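Local coordinates for protein homoserine O-acetyltransferase (Bacillus anthracis str. 'Ames Ancestor', PDB 3I1I) that probably transfers an acetyl group from acetyl-CoA to the hydroxyl of L-homoserine, an early step on a route to methionine, at residues Asn278-Met281 against Tyr282-Ala286; Thr188-Asn191 against Val192-Ala196; Gly219-Leu222 against Ala223-Met227; Asp118-Ala121 against Met122-Pro125. All coordinates share one frame; numbering follows the deposited sequence.

How the contacts relate
Contacts 1, 2 and 3 are successive turns of three buried helices, 277-289, 186-202 and 217-228, which follow strand 174-178 and precede strand 309-313 in the chain, where alpha/beta hydrolases commonly carry a helical lid. Their centres lie about 10 to 12 Å apart, each touches the other two, and all three reach the second subunit. Contact 4 is a partly buried loop that touches contact 1 but stays about 11 Å from contact 2 and about 12 Å from contact 3, nearest atoms. The chemistry follows: regular i to i+4 bonding in contacts 1 and 3, pi-type bonding in contact 2, and short turns with an aromatic pair in contact 4.

Contact 1 of 4, residues Asn278-Met281 against Tyr282-Ala286; sequences NSWM and YTAKA
Between Asn278-Met281 and Tyr282-Ala286 the contact is intrahelical: consecutive turns of helix 277-289, buried among the helices that the chain inserts after strand 174-178 and before strand 309-313 of the alpha/beta hydrolase fold. Four i to i+4 backbone bonds establish the alpha-helical pitch, among them Ala284 N to Trp280 O at 2.9 Å and Lys285 N to Met281 O at 2.8 Å. Ser279 O is gripped twice. Thr283 N comes to it at 3.0 Å, and Thr283 OG1 donates to the same Ser279 O at 3.0 Å from the opposite face of the carbonyl plane, lying 36° out of it. This is possible because OG1 sits beside the backbone N (chi1 -56°), folding the hydroxyl back over the preceding turn. Tyr282 brings its ring edge to the carbonyl one turn earlier, CD1 standing 3.2 Å from Asn278 O, nearly in the ring plane, while its hydroxyl bonds to Phe124 O. Apolar packing within the helix is slight, with Trp280 CD1 and Ala284 CB 4.5 Å apart; the indole instead spreads over helix 217-228, meeting Leu220, Ala223, Asn224 and Met227. Lys285 NZ leaves the helix to bond Val254 O and Lys253 O of the second subunit. The hydroxyl of Thr283 is thus satisfied locally, whereas the polar ends of Asn278, Tyr282 and Lys285 tie this helix to Trp206, the 122-125 loop and the neighbouring subunit respectively.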
ATOM      1  N   ASN A 278      -4.271  14.003   7.710  1.00 21.48           N
ATOM      2  CA  ASN A 278      -3.148  14.291   8.610  1.00 21.49           C
ATOM      3  C   ASN A 278      -3.313  13.547   9.949  1.00 21.81           C
ATOM      4  O   ASN A 278      -2.335  12.997  10.490  1.00 21.69           O
ATOM      5  CB  ASN A 278      -3.004  15.795   8.860  1.00 21.24           C
ATOM      6  CG  ASN A 278      -2.519  16.565   7.622  1.00 20.82           C
ATOM      7  OD1 ASN A 278      -1.970  15.994   6.681  1.00 22.94           O
ATOM      8  ND2 ASN A 278      -2.688  17.864   7.645  1.00 18.97           N
ATOM      9  N   SER A 279      -4.553  13.517  10.446  1.00 21.36           N
ATOM     10  CA  SER A 279      -4.860  12.844  11.668  1.00 22.45           C
ATOM     11  C   SER A 279      -4.540  11.344  11.529  1.00 23.27           C
ATOM     12  O   SER A 279      -3.950  10.708  12.430  1.00 22.20           O
ATOM     13  CB  SER A 279      -6.332  13.042  12.038  1.00 22.46           C
ATOM     14  OG  SER A 279      -6.554  14.360  12.506  1.00 22.79           O
ATOM     15  N   TRP A 280      -4.944  10.795  10.394  1.00 24.03           N
ATOM     16  CA  TRP A 280      -4.679   9.405  10.093  1.00 24.82           C
ATOM     17  C   TRP A 280      -3.177   9.147  10.120  1.00 24.14           C
ATOM     18  O   TRP A 280      -2.755   8.187  10.711  1.00 23.23           O
ATOM     19  CB  TRP A 280      -5.258   9.033   8.718  1.00 25.61           C
ATOM     20  CG  TRP A 280      -5.188   7.570   8.462  1.00 26.51           C
ATOM     21  CD1 TRP A 280      -4.073   6.826   8.134  1.00 27.00           C
ATOM     22  CD2 TRP A 280      -6.267   6.665   8.557  1.00 27.81           C
ATOM     23  NE1 TRP A 280      -4.415   5.503   8.014  1.00 28.57           N
ATOM     24  CE2 TRP A 280      -5.759   5.375   8.266  1.00 28.23           C
ATOM     25  CE3 TRP A 280      -7.626   6.815   8.843  1.00 31.09           C
ATOM     26  CZ2 TRP A 280      -6.560   4.242   8.265  1.00 30.55           C
ATOM     27  CZ3 TRP A 280      -8.433   5.680   8.861  1.00 33.66           C
ATOM     28  CH2 TRP A 280      -7.897   4.409   8.553  1.00 34.12           C
HETATM   29  N   MSE A 281      -2.384  10.018   9.506  1.00 24.69           N
HETATM   30  CA  MSE A 281      -0.934   9.838   9.509  1.00 25.85           C
HETATM   31  C   MSE A 281      -0.372   9.803  10.946  1.00 25.09           C
HETATM   32  O   MSE A 281       0.438   8.920  11.254  1.00 25.52           O
HETATM   33  CB  MSE A 281      -0.177  10.957   8.768  1.00 26.21           C
HETATM   34  CG  MSE A 281      -0.420  11.113   7.288  1.00 31.12           C
HETATM   35 SE   MSE A 281       0.799  12.551   6.604  0.65 38.22          SE
HETATM   36  CE  MSE A 281       2.127  12.523   7.922  1.00 25.58           C
ATOM     37  N   TYR A 282      -0.740  10.787  11.777  1.00 23.66           N
ATOM     38  CA  TYR A 282      -0.182  10.884  13.146  1.00 23.08           C
ATOM     39  C   TYR A 282      -0.524   9.657  13.975  1.00 22.35           C
ATOM     40  O   TYR A 282       0.337   9.134  14.707  1.00 22.18           O
ATOM     41  CB  TYR A 282      -0.655  12.134  13.870  1.00 22.30           C
ATOM     42  CG  TYR A 282       0.199  13.329  13.587  1.00 23.01           C
ATOM     43  CD1 TYR A 282      -0.014  14.097  12.468  1.00 24.14           C
ATOM     44  CD2 TYR A 282       1.245  13.696  14.434  1.00 23.18           C
ATOM     45  CE1 TYR A 282       0.780  15.190  12.187  1.00 24.15           C
ATOM     46  CE2 TYR A 282       2.034  14.807  14.155  1.00 22.43           C
ATOM     47  CZ  TYR A 282       1.788  15.537  13.026  1.00 22.72           C
ATOM     48  OH  TYR A 282       2.531  16.633  12.690  1.00 25.00           O
ATOM     49  N   THR A 283      -1.752   9.168  13.798  1.00 21.38           N
ATOM     50  CA  THR A 283      -2.224   7.980  14.519  1.00 20.88           C
ATOM     51  C   THR A 283      -1.485   6.751  13.978  1.00 21.44           C
ATOM     52  O   THR A 283      -1.023   5.937  14.768  1.00 22.33           O
ATOM     53  CB  THR A 283      -3.747   7.823  14.383  1.00 20.24           C
ATOM     54  OG1 THR A 283      -4.357   9.014  14.848  1.00 20.28           O
ATOM     55  CG2 THR A 283      -4.287   6.636  15.211  1.00 19.96           C
ATOM     56  N   ALA A 284      -1.329   6.639  12.647  1.00 20.42           N
ATOM     57  CA  ALA A 284      -0.489   5.560  12.065  1.00 20.06           C
ATOM     58  C   ALA A 284       0.944   5.633  12.621  1.00 19.49           C
ATOM     59  O   ALA A 284       1.542   4.605  12.981  1.00 18.29           O
ATOM     60  CB  ALA A 284      -0.503   5.568  10.522  1.00 18.38           C
ATOM     61  N   LYS A 285       1.466   6.848  12.745  1.00 19.30           N
ATOM     62  CA  LYS A 285       2.791   7.041  13.346  1.00 19.46           C
ATOM     63  C   LYS A 285       2.860   6.533  14.809  1.00 18.97           C
ATOM     64  O   LYS A 285       3.812   5.856  15.210  1.00 18.29           O
ATOM     65  CB  LYS A 285       3.186   8.511  13.280  1.00 19.78           C
ATOM     66  CG  LYS A 285       4.600   8.808  13.813  1.00 22.29           C
ATOM     67  CD  LYS A 285       5.731   8.422  12.840  1.00 23.69           C
ATOM     68  CE  LYS A 285       7.071   8.786  13.483  1.00 27.14           C
ATOM     69  NZ  LYS A 285       8.255   9.003  12.582  1.00 26.09           N
ATOM     70  N   ALA A 286       1.825   6.832  15.586  1.00 18.51           N
ATOM     71  CA  ALA A 286       1.732   6.336  16.951  1.00 18.29           C
ATOM     72  C   ALA A 286       1.764   4.813  16.961  1.00 18.48           C
ATOM     73  O   ALA A 286       2.399   4.188  17.836  1.00 17.59           O
ATOM     74  CB  ALA A 286       0.436   6.869  17.655  1.00 17.96           C
TER

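Contact 2 of 4, residues Thr188-Asn191 against Val192-Ala196; sequences TSVN and VAQNA
Val190 CG1 and Gln194 CG each stand opposite their backbone nitrogens (chi1 -178° and -177°), and with the glutamine chain extended the two side chains run side by side, bringing Gln194 OE1 to 3.3 Å from Val190 CG1. They belong to helix 186-202, which here widens into a pi-type turn. The evidence is a run of i to i+5 bonds: Ala193 N to Thr188 O at 3.1 Å, Gln194 N to Ser189 O at 2.8 Å, then one from Asn195 to Val190. Where the pitch changes, Thr188 O is shared, also accepting from Val192 N at 3.0 Å; that second donor lies well above the carbonyl plane. Ala193 CB rests against Ser189 O at 3.3 Å. The polar ends of Gln194 and Asn195 are taken up at the subunit interface: Gln194 NE2 bonds Glu198 OE2 of its own helix and Asn265 OD1 of the second subunit, which fixes the turn of its amide, and Asn195 OD1 accepts from Arg225 NE of the second subunit. The Thr188 side chain, its OG1 bonded to Leu320 O, lies near the probable nucleophile elbow without touching it. In the last bond of the widened stretch, Asn195 N meets Val190 O at 3.0 Å in the carbonyl plane, with a nearly straight N-H...O angle of 166°.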
ATOM      1  N   THR A 188       3.374  -5.287  10.517  1.00 20.79           N
ATOM      2  CA  THR A 188       2.300  -4.319  10.574  1.00 20.92           C
ATOM      3  C   THR A 188       2.819  -2.865  10.541  1.00 21.63           C
ATOM      4  O   THR A 188       2.223  -1.984   9.941  1.00 21.59           O
ATOM      5  CB  THR A 188       1.478  -4.551  11.849  1.00 21.85           C
ATOM      6  OG1 THR A 188       1.086  -5.919  11.907  1.00 20.29           O
ATOM      7  CG2 THR A 188       0.265  -3.644  11.912  1.00 19.57           C
ATOM      8  N   SER A 189       3.947  -2.606  11.174  1.00 22.11           N
ATOM      9  CA  SER A 189       4.477  -1.252  11.204  1.00 22.49           C
ATOM     10  C   SER A 189       4.826  -0.742   9.821  1.00 23.64           C
ATOM     11  O   SER A 189       4.612   0.448   9.516  1.00 23.47           O
ATOM     12  CB  SER A 189       5.700  -1.186  12.121  1.00 22.42           C
ATOM     13  OG  SER A 189       5.370  -1.618  13.436  1.00 21.16           O
ATOM     14  N   VAL A 190       5.329  -1.637   8.972  1.00 24.48           N
ATOM     15  CA  VAL A 190       5.658  -1.241   7.603  1.00 25.98           C
ATOM     16  C   VAL A 190       4.440  -1.395   6.669  1.00 27.42           C
ATOM     17  O   VAL A 190       4.069  -0.476   5.917  1.00 26.93           O
ATOM     18  CB  VAL A 190       6.862  -2.056   7.042  1.00 26.07           C
ATOM     19  CG1 VAL A 190       7.207  -1.576   5.643  1.00 24.59           C
ATOM     20  CG2 VAL A 190       8.092  -1.971   8.010  1.00 24.45           C
ATOM     21  N   ASN A 191       3.800  -2.553   6.717  1.00 29.25           N
ATOM     22  CA  ASN A 191       2.804  -2.848   5.683  1.00 30.54           C
ATOM     23  C   ASN A 191       1.575  -2.020   5.854  1.00 30.08           C
ATOM     24  O   ASN A 191       0.981  -1.640   4.880  1.00 30.53           O
ATOM     25  CB  ASN A 191       2.433  -4.339   5.610  1.00 31.61           C
ATOM     26  CG  ASN A 191       2.320  -4.819   4.193  1.00 35.18           C
ATOM     27  OD1 ASN A 191       2.989  -4.314   3.301  1.00 38.60           O
ATOM     28  ND2 ASN A 191       1.470  -5.808   3.970  1.00 45.52           N
ATOM     29  N   VAL A 192       1.225  -1.698   7.089  1.00 30.01           N
ATOM     30  CA  VAL A 192       0.039  -0.910   7.355  1.00 29.62           C
ATOM     31  C   VAL A 192       0.309   0.499   7.882  1.00 29.01           C
ATOM     32  O   VAL A 192      -0.436   1.389   7.551  1.00 31.33           O
ATOM     33  CB  VAL A 192      -0.927  -1.684   8.299  1.00 30.24           C
ATOM     34  CG1 VAL A 192      -2.151  -0.886   8.597  1.00 27.25           C
ATOM     35  CG2 VAL A 192      -1.278  -3.043   7.647  1.00 31.00           C
ATOM     36  N   ALA A 193       1.329   0.754   8.688  1.00 27.34           N
ATOM     37  CA  ALA A 193       1.571   2.162   9.116  1.00 25.47           C
ATOM     38  C   ALA A 193       2.461   2.976   8.156  1.00 24.09           C
ATOM     39  O   ALA A 193       2.049   4.026   7.670  1.00 23.78           O
ATOM     40  CB  ALA A 193       2.086   2.222  10.543  1.00 24.70           C
ATOM     41  N   GLN A 194       3.674   2.510   7.869  1.00 23.48           N
ATOM     42  CA  GLN A 194       4.557   3.241   6.948  1.00 22.89           C
ATOM     43  C   GLN A 194       3.904   3.407   5.567  1.00 23.36           C
ATOM     44  O   GLN A 194       3.819   4.520   5.040  1.00 24.43           O
ATOM     45  CB  GLN A 194       5.899   2.526   6.758  1.00 22.89           C
ATOM     46  CG  GLN A 194       6.841   3.302   5.872  1.00 23.53           C
ATOM     47  CD  GLN A 194       8.162   2.630   5.567  1.00 26.55           C
ATOM     48  OE1 GLN A 194       8.412   1.489   5.964  1.00 30.24           O
ATOM     49  NE2 GLN A 194       9.030   3.345   4.833  1.00 25.92           N
ATOM     50  N   ASN A 195       3.472   2.301   4.970  1.00 22.32           N
ATOM     51  CA  ASN A 195       2.832   2.357   3.679  1.00 22.78           C
ATOM     52  C   ASN A 195       1.613   3.287   3.621  1.00 22.96           C
ATOM     53  O   ASN A 195       1.387   3.967   2.592  1.00 22.69           O
ATOM     54  CB  ASN A 195       2.466   0.954   3.194  1.00 22.84           C
ATOM     55  CG  ASN A 195       3.690   0.141   2.743  1.00 25.07           C
ATOM     56  OD1 ASN A 195       4.796   0.689   2.578  1.00 28.09           O
ATOM     57  ND2 ASN A 195       3.500  -1.173   2.559  1.00 26.04           N
ATOM     58  N   ALA A 196       0.845   3.341   4.706  1.00 22.54           N
ATOM     59  CA  ALA A 196      -0.333   4.230   4.739  1.00 23.23           C
ATOM     60  C   ALA A 196       0.114   5.692   4.766  1.00 23.07           C
ATOM     61  O   ALA A 196      -0.363   6.519   3.989  1.00 23.87           O
ATOM     62  CB  ALA A 196      -1.248   3.910   5.951  1.00 21.86           C
TER

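Contact 3 of 4, residues Gly219-Leu222 against Ala223-Met227; sequences GLQL and ANRMM
Backbone bonding joins Gly219-Leu222 to Ala223-Met227 as neighbouring turns of helix 217-228, with four i to i+4 bonds in register: Ala223 N reaches Gly219 O at 3.0 Å, Asn224 N reaches Leu220 O at 2.8 Å, and Arg225 and Met226 continue the series. Apolar contact comes from Leu222 and Met226, a selenomethionine, whose methyl CE ends 3.8 Å from Leu222 CG. Met226 CG, beside its own backbone N (chi1 -66°), passes 3.4 Å from Leu222 O. Around the charged group the packing is of another kind. The Arg225 chain bends at chi3 (62°), swinging the guanidinium back along the helix, so that NH1 lies 3.8 Å from Leu222 CD1 and NH2 lies 3.8 Å from Gln221 CG. The Gln221 amide and the guanidinium are inclined by 47°, and the two meet without a hydrogen bond; Gln221 NE2 bonds Thr268 instead, while Arg225 NH1 forms a salt bridge with Glu198 of the second subunit. Gln221, Asn224 and Arg225 lean on helix 259-270, Leu222, Ala223 and Met226 on helix 186-202; Trp280 of helix 277-289 packs on Leu220, Ala223, Asn224 and Met227, and Met226 also meets Met226 of the second subunit.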
ATOM      1  N   GLY A 219      -5.100   9.040  -1.747  1.00 26.41           N
ATOM      2  CA  GLY A 219      -4.138   8.574  -0.764  1.00 26.36           C
ATOM      3  C   GLY A 219      -4.801   7.978   0.470  1.00 26.14           C
ATOM      4  O   GLY A 219      -4.366   6.941   0.973  1.00 26.20           O
ATOM      5  N   LEU A 220      -5.871   8.610   0.939  1.00 25.28           N
ATOM      6  CA  LEU A 220      -6.502   8.173   2.178  1.00 25.12           C
ATOM      7  C   LEU A 220      -7.221   6.848   1.982  1.00 24.86           C
ATOM      8  O   LEU A 220      -7.137   5.959   2.839  1.00 23.89           O
ATOM      9  CB  LEU A 220      -7.457   9.254   2.659  1.00 25.30           C
ATOM     10  CG  LEU A 220      -7.982   9.308   4.077  1.00 27.59           C
ATOM     11  CD1 LEU A 220      -6.869   9.117   5.163  1.00 26.97           C
ATOM     12  CD2 LEU A 220      -8.742  10.659   4.240  1.00 28.24           C
ATOM     13  N   GLN A 221      -7.909   6.697   0.852  1.00 24.88           N
ATOM     14  CA  GLN A 221      -8.580   5.449   0.565  1.00 25.62           C
ATOM     15  C   GLN A 221      -7.585   4.290   0.476  1.00 24.95           C
ATOM     16  O   GLN A 221      -7.851   3.190   0.924  1.00 24.48           O
ATOM     17  CB  GLN A 221      -9.407   5.514  -0.734  1.00 26.28           C
ATOM     18  CG  GLN A 221      -9.974   4.112  -1.159  1.00 28.52           C
ATOM     19  CD  GLN A 221     -11.137   4.182  -2.125  1.00 32.95           C
ATOM     20  OE1 GLN A 221     -11.234   5.110  -2.927  1.00 35.29           O
ATOM     21  NE2 GLN A 221     -12.030   3.180  -2.068  1.00 33.61           N
ATOM     22  N   LEU A 222      -6.450   4.544  -0.135  1.00 25.12           N
ATOM     23  CA  LEU A 222      -5.389   3.541  -0.223  1.00 25.71           C
ATOM     24  C   LEU A 222      -4.883   3.174   1.182  1.00 25.03           C
ATOM     25  O   LEU A 222      -4.785   1.998   1.533  1.00 25.11           O
ATOM     26  CB  LEU A 222      -4.284   4.084  -1.135  1.00 25.92           C
ATOM     27  CG  LEU A 222      -3.172   3.176  -1.609  1.00 29.13           C
ATOM     28  CD1 LEU A 222      -3.665   1.769  -1.981  1.00 31.36           C
ATOM     29  CD2 LEU A 222      -2.495   3.882  -2.807  1.00 31.32           C
ATOM     30  N   ALA A 223      -4.627   4.183   2.008  1.00 24.73           N
ATOM     31  CA  ALA A 223      -4.259   3.953   3.411  1.00 24.53           C
ATOM     32  C   ALA A 223      -5.304   3.097   4.120  1.00 24.21           C
ATOM     33  O   ALA A 223      -4.970   2.165   4.815  1.00 24.95           O
ATOM     34  CB  ALA A 223      -4.012   5.303   4.170  1.00 23.57           C
ATOM     35  N   ASN A 224      -6.573   3.403   3.906  1.00 24.81           N
ATOM     36  CA  ASN A 224      -7.673   2.708   4.566  1.00 24.65           C
ATOM     37  C   ASN A 224      -7.834   1.285   4.041  1.00 24.74           C
ATOM     38  O   ASN A 224      -8.105   0.359   4.799  1.00 25.19           O
ATOM     39  CB  ASN A 224      -8.967   3.474   4.332  1.00 24.93           C
ATOM     40  CG  ASN A 224     -10.141   2.903   5.133  1.00 26.73           C
ATOM     41  OD1 ASN A 224     -10.109   2.866   6.355  1.00 31.60           O
ATOM     42  ND2 ASN A 224     -11.175   2.476   4.442  1.00 28.45           N
ATOM     43  N   ARG A 225      -7.665   1.106   2.740  1.00 24.07           N
ATOM     44  CA  ARG A 225      -7.785  -0.219   2.168  1.00 24.64           C
ATOM     45  C   ARG A 225      -6.691  -1.177   2.692  1.00 24.03           C
ATOM     46  O   ARG A 225      -6.979  -2.321   2.997  1.00 23.27           O
ATOM     47  CB  ARG A 225      -7.818  -0.166   0.638  1.00 24.68           C
ATOM     48  CG  ARG A 225      -8.188  -1.476   0.022  1.00 26.56           C
ATOM     49  CD  ARG A 225      -8.749  -1.356  -1.373  1.00 26.55           C
ATOM     50  NE  ARG A 225      -7.748  -0.792  -2.217  1.00 29.65           N
ATOM     51  CZ  ARG A 225      -7.893   0.283  -2.981  1.00 33.45           C
ATOM     52  NH1 ARG A 225      -6.851   0.712  -3.659  1.00 36.16           N
ATOM     53  NH2 ARG A 225      -9.040   0.933  -3.083  1.00 35.47           N
HETATM   54  N   MSE A 226      -5.471  -0.696   2.859  1.00 25.14           N
HETATM   55  CA  MSE A 226      -4.385  -1.517   3.446  1.00 25.81           C
HETATM   56  C   MSE A 226      -4.727  -1.999   4.834  1.00 25.48           C
HETATM   57  O   MSE A 226      -4.469  -3.130   5.158  1.00 25.48           O
HETATM   58  CB  MSE A 226      -3.073  -0.737   3.551  1.00 26.16           C
HETATM   59  CG  MSE A 226      -2.457  -0.369   2.206  1.00 28.95           C
HETATM   60 SE   MSE A 226      -1.164   1.038   2.505  0.65 34.11          SE
HETATM   61  CE  MSE A 226      -0.742   1.439   0.677  1.00 30.92           C
HETATM   62  N   MSE A 227      -5.303  -1.155   5.672  1.00 25.41           N
HETATM   63  CA  MSE A 227      -5.694  -1.617   7.004  0.70 26.20           C
HETATM   64  C   MSE A 227      -6.850  -2.638   6.901  1.00 25.29           C
HETATM   65  O   MSE A 227      -6.807  -3.710   7.522  1.00 24.62           O
HETATM   66  CB  MSE A 227      -6.093  -0.437   7.888  0.70 26.94           C
HETATM   67  CG  MSE A 227      -6.005  -0.714   9.357  0.70 30.72           C
HETATM   68 SE   MSE A 227      -6.274   0.923  10.421  0.45 40.15          SE
HETATM   69  CE  MSE A 227      -8.171   1.138  10.100  0.70 33.44           C
TER

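Contact 4 of 4, residues Asp118-Ala121 against Met122-Pro125; sequences DEYA and MDFP
One face of the Tyr120 ring receives the edge of Phe124 in a T-shaped (edge-to-face) stack, with planes at 88° and centroids 5.4 Å apart. Phe124 CG stands anti to its backbone N, while Tyr120 CG lies beside its own. The closest approach is Phe124 CD1 to Tyr120 CG, 3.8 Å, off-centre on the tyrosine face. At the Tyr120 edge, near the ring plane, Asp123 OD2 stands 4.2 Å from Tyr120 CD1; this carboxylate is paired in a salt bridge with Arg23. Phe124 in turn has Tyr120 CB at its edge and, over one face toward the rim, Pro125 CD. Two overlapping tight turns in the loop between strand 87-91 and helix 129-142 create this geometry. The first, 120-123, has type II' character, since Ala121 adopts a positive phi of 50°, unusual for a residue other than glycine, and it is closed by Asp123 N to Tyr120 O at 2.9 Å. The second, 121-124, resembles type I and carries Phe124 back so that its edge meets the Tyr120 face. Both rings also touch Ile25 of strand 24-34, whereas Met122 packs onto helix 277-289 and Val254 of the second subunit. Closing the second turn, Phe124 N donates to Ala121 O at 2.9 Å with an N-H...O angle of 163°, the nitrogen well above the carbonyl plane.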
ATOM      1  N   ASP A 118      -3.502  29.637  13.192  1.00 41.89           N
ATOM      2  CA  ASP A 118      -3.584  28.667  12.106  1.00 41.70           C
ATOM      3  C   ASP A 118      -3.576  27.244  12.653  1.00 40.60           C
ATOM      4  O   ASP A 118      -3.139  26.982  13.794  1.00 39.98           O
ATOM      5  CB  ASP A 118      -2.387  28.818  11.166  1.00 42.28           C
ATOM      6  CG  ASP A 118      -2.333  30.188  10.480  1.00 45.60           C
ATOM      7  OD1 ASP A 118      -3.388  30.667  10.005  1.00 49.08           O
ATOM      8  OD2 ASP A 118      -1.221  30.768  10.392  1.00 48.33           O
ATOM      9  N   GLU A 119      -4.031  26.321  11.812  1.00 39.41           N
ATOM     10  CA  GLU A 119      -3.993  24.901  12.134  1.00 38.53           C
ATOM     11  C   GLU A 119      -2.564  24.463  12.312  1.00 36.46           C
ATOM     12  O   GLU A 119      -1.685  24.983  11.654  1.00 36.08           O
ATOM     13  CB  GLU A 119      -4.655  24.080  11.045  1.00 38.88           C
ATOM     14  CG  GLU A 119      -6.144  24.159  11.139  1.00 42.01           C
ATOM     15  CD  GLU A 119      -6.860  23.506   9.975  1.00 46.30           C
ATOM     16  OE1 GLU A 119      -6.189  22.971   9.041  1.00 46.67           O
ATOM     17  OE2 GLU A 119      -8.120  23.536  10.020  1.00 49.72           O
ATOM     18  N   TYR A 120      -2.343  23.541  13.241  1.00 34.42           N
ATOM     19  CA  TYR A 120      -1.029  22.951  13.455  1.00 33.06           C
ATOM     20  C   TYR A 120      -0.504  22.276  12.183  1.00 32.18           C
ATOM     21  O   TYR A 120       0.678  22.394  11.847  1.00 31.69           O
ATOM     22  CB  TYR A 120      -1.093  21.901  14.565  1.00 32.83           C
ATOM     23  CG  TYR A 120      -1.105  22.460  15.969  1.00 32.29           C
ATOM     24  CD1 TYR A 120       0.065  22.908  16.557  1.00 32.51           C
ATOM     25  CD2 TYR A 120      -2.265  22.506  16.720  1.00 30.74           C
ATOM     26  CE1 TYR A 120       0.080  23.414  17.830  1.00 30.87           C
ATOM     27  CE2 TYR A 120      -2.257  23.011  18.001  1.00 31.25           C
ATOM     28  CZ  TYR A 120      -1.072  23.461  18.547  1.00 30.97           C
ATOM     29  OH  TYR A 120      -1.018  23.942  19.825  1.00 31.47           O
ATOM     30  N   ALA A 121      -1.387  21.558  11.493  1.00 30.80           N
ATOM     31  CA  ALA A 121      -0.988  20.767  10.346  1.00 30.39           C
ATOM     32  C   ALA A 121       0.221  19.894  10.720  1.00 29.43           C
ATOM     33  O   ALA A 121       0.253  19.338  11.821  1.00 29.83           O
ATOM     34  CB  ALA A 121      -0.717  21.682   9.135  1.00 29.02           C
HETATM   35  N   MSE A 122       1.220  19.794   9.847  1.00 29.01           N
HETATM   36  CA  MSE A 122       2.421  18.990  10.127  1.00 29.00           C
HETATM   37  C   MSE A 122       3.346  19.586  11.186  1.00 28.86           C
HETATM   38  O   MSE A 122       4.338  18.938  11.590  1.00 29.10           O
HETATM   39  CB  MSE A 122       3.203  18.685   8.847  1.00 28.92           C
HETATM   40  CG  MSE A 122       2.403  17.907   7.816  1.00 30.16           C
HETATM   41 SE   MSE A 122       1.481  16.307   8.530  0.65 33.75          SE
HETATM   42  CE  MSE A 122       3.043  15.369   9.220  1.00 27.20           C
ATOM     43  N   ASP A 123       3.024  20.779  11.686  1.00 28.24           N
ATOM     44  CA  ASP A 123       3.680  21.258  12.895  1.00 27.84           C
ATOM     45  C   ASP A 123       3.137  20.578  14.166  1.00 27.04           C
ATOM     46  O   ASP A 123       3.678  20.787  15.253  1.00 25.62           O
ATOM     47  CB  ASP A 123       3.588  22.786  13.014  1.00 28.28           C
ATOM     48  CG  ASP A 123       4.378  23.333  14.218  1.00 30.21           C
ATOM     49  OD1 ASP A 123       5.570  22.991  14.352  1.00 28.73           O
ATOM     50  OD2 ASP A 123       3.789  24.061  15.054  1.00 34.44           O
ATOM     51  N   PHE A 124       2.092  19.750  14.060  1.00 26.58           N
ATOM     52  CA  PHE A 124       1.645  19.038  15.259  1.00 26.06           C
ATOM     53  C   PHE A 124       2.721  18.084  15.770  1.00 25.69           C
ATOM     54  O   PHE A 124       3.430  17.470  14.987  1.00 25.39           O
ATOM     55  CB  PHE A 124       0.336  18.287  15.036  1.00 26.46           C
ATOM     56  CG  PHE A 124      -0.342  17.905  16.316  1.00 26.48           C
ATOM     57  CD1 PHE A 124      -1.108  18.837  17.002  1.00 27.28           C
ATOM     58  CD2 PHE A 124      -0.167  16.648  16.860  1.00 25.28           C
ATOM     59  CE1 PHE A 124      -1.719  18.521  18.196  1.00 27.88           C
ATOM     60  CE2 PHE A 124      -0.774  16.311  18.056  1.00 25.97           C
ATOM     61  CZ  PHE A 124      -1.546  17.252  18.739  1.00 27.63           C
ATOM     62  N   PRO A 125       2.866  17.966  17.095  1.00 25.67           N
ATOM     63  CA  PRO A 125       3.930  17.087  17.560  1.00 25.65           C
ATOM     64  C   PRO A 125       3.582  15.621  17.415  1.00 25.33           C
ATOM     65  O   PRO A 125       2.423  15.249  17.481  1.00 24.89           O
ATOM     66  CB  PRO A 125       4.053  17.418  19.047  1.00 25.80           C
ATOM     67  CG  PRO A 125       2.737  17.978  19.426  1.00 26.30           C
ATOM     68  CD  PRO A 125       2.213  18.682  18.202  1.00 25.98           C
TER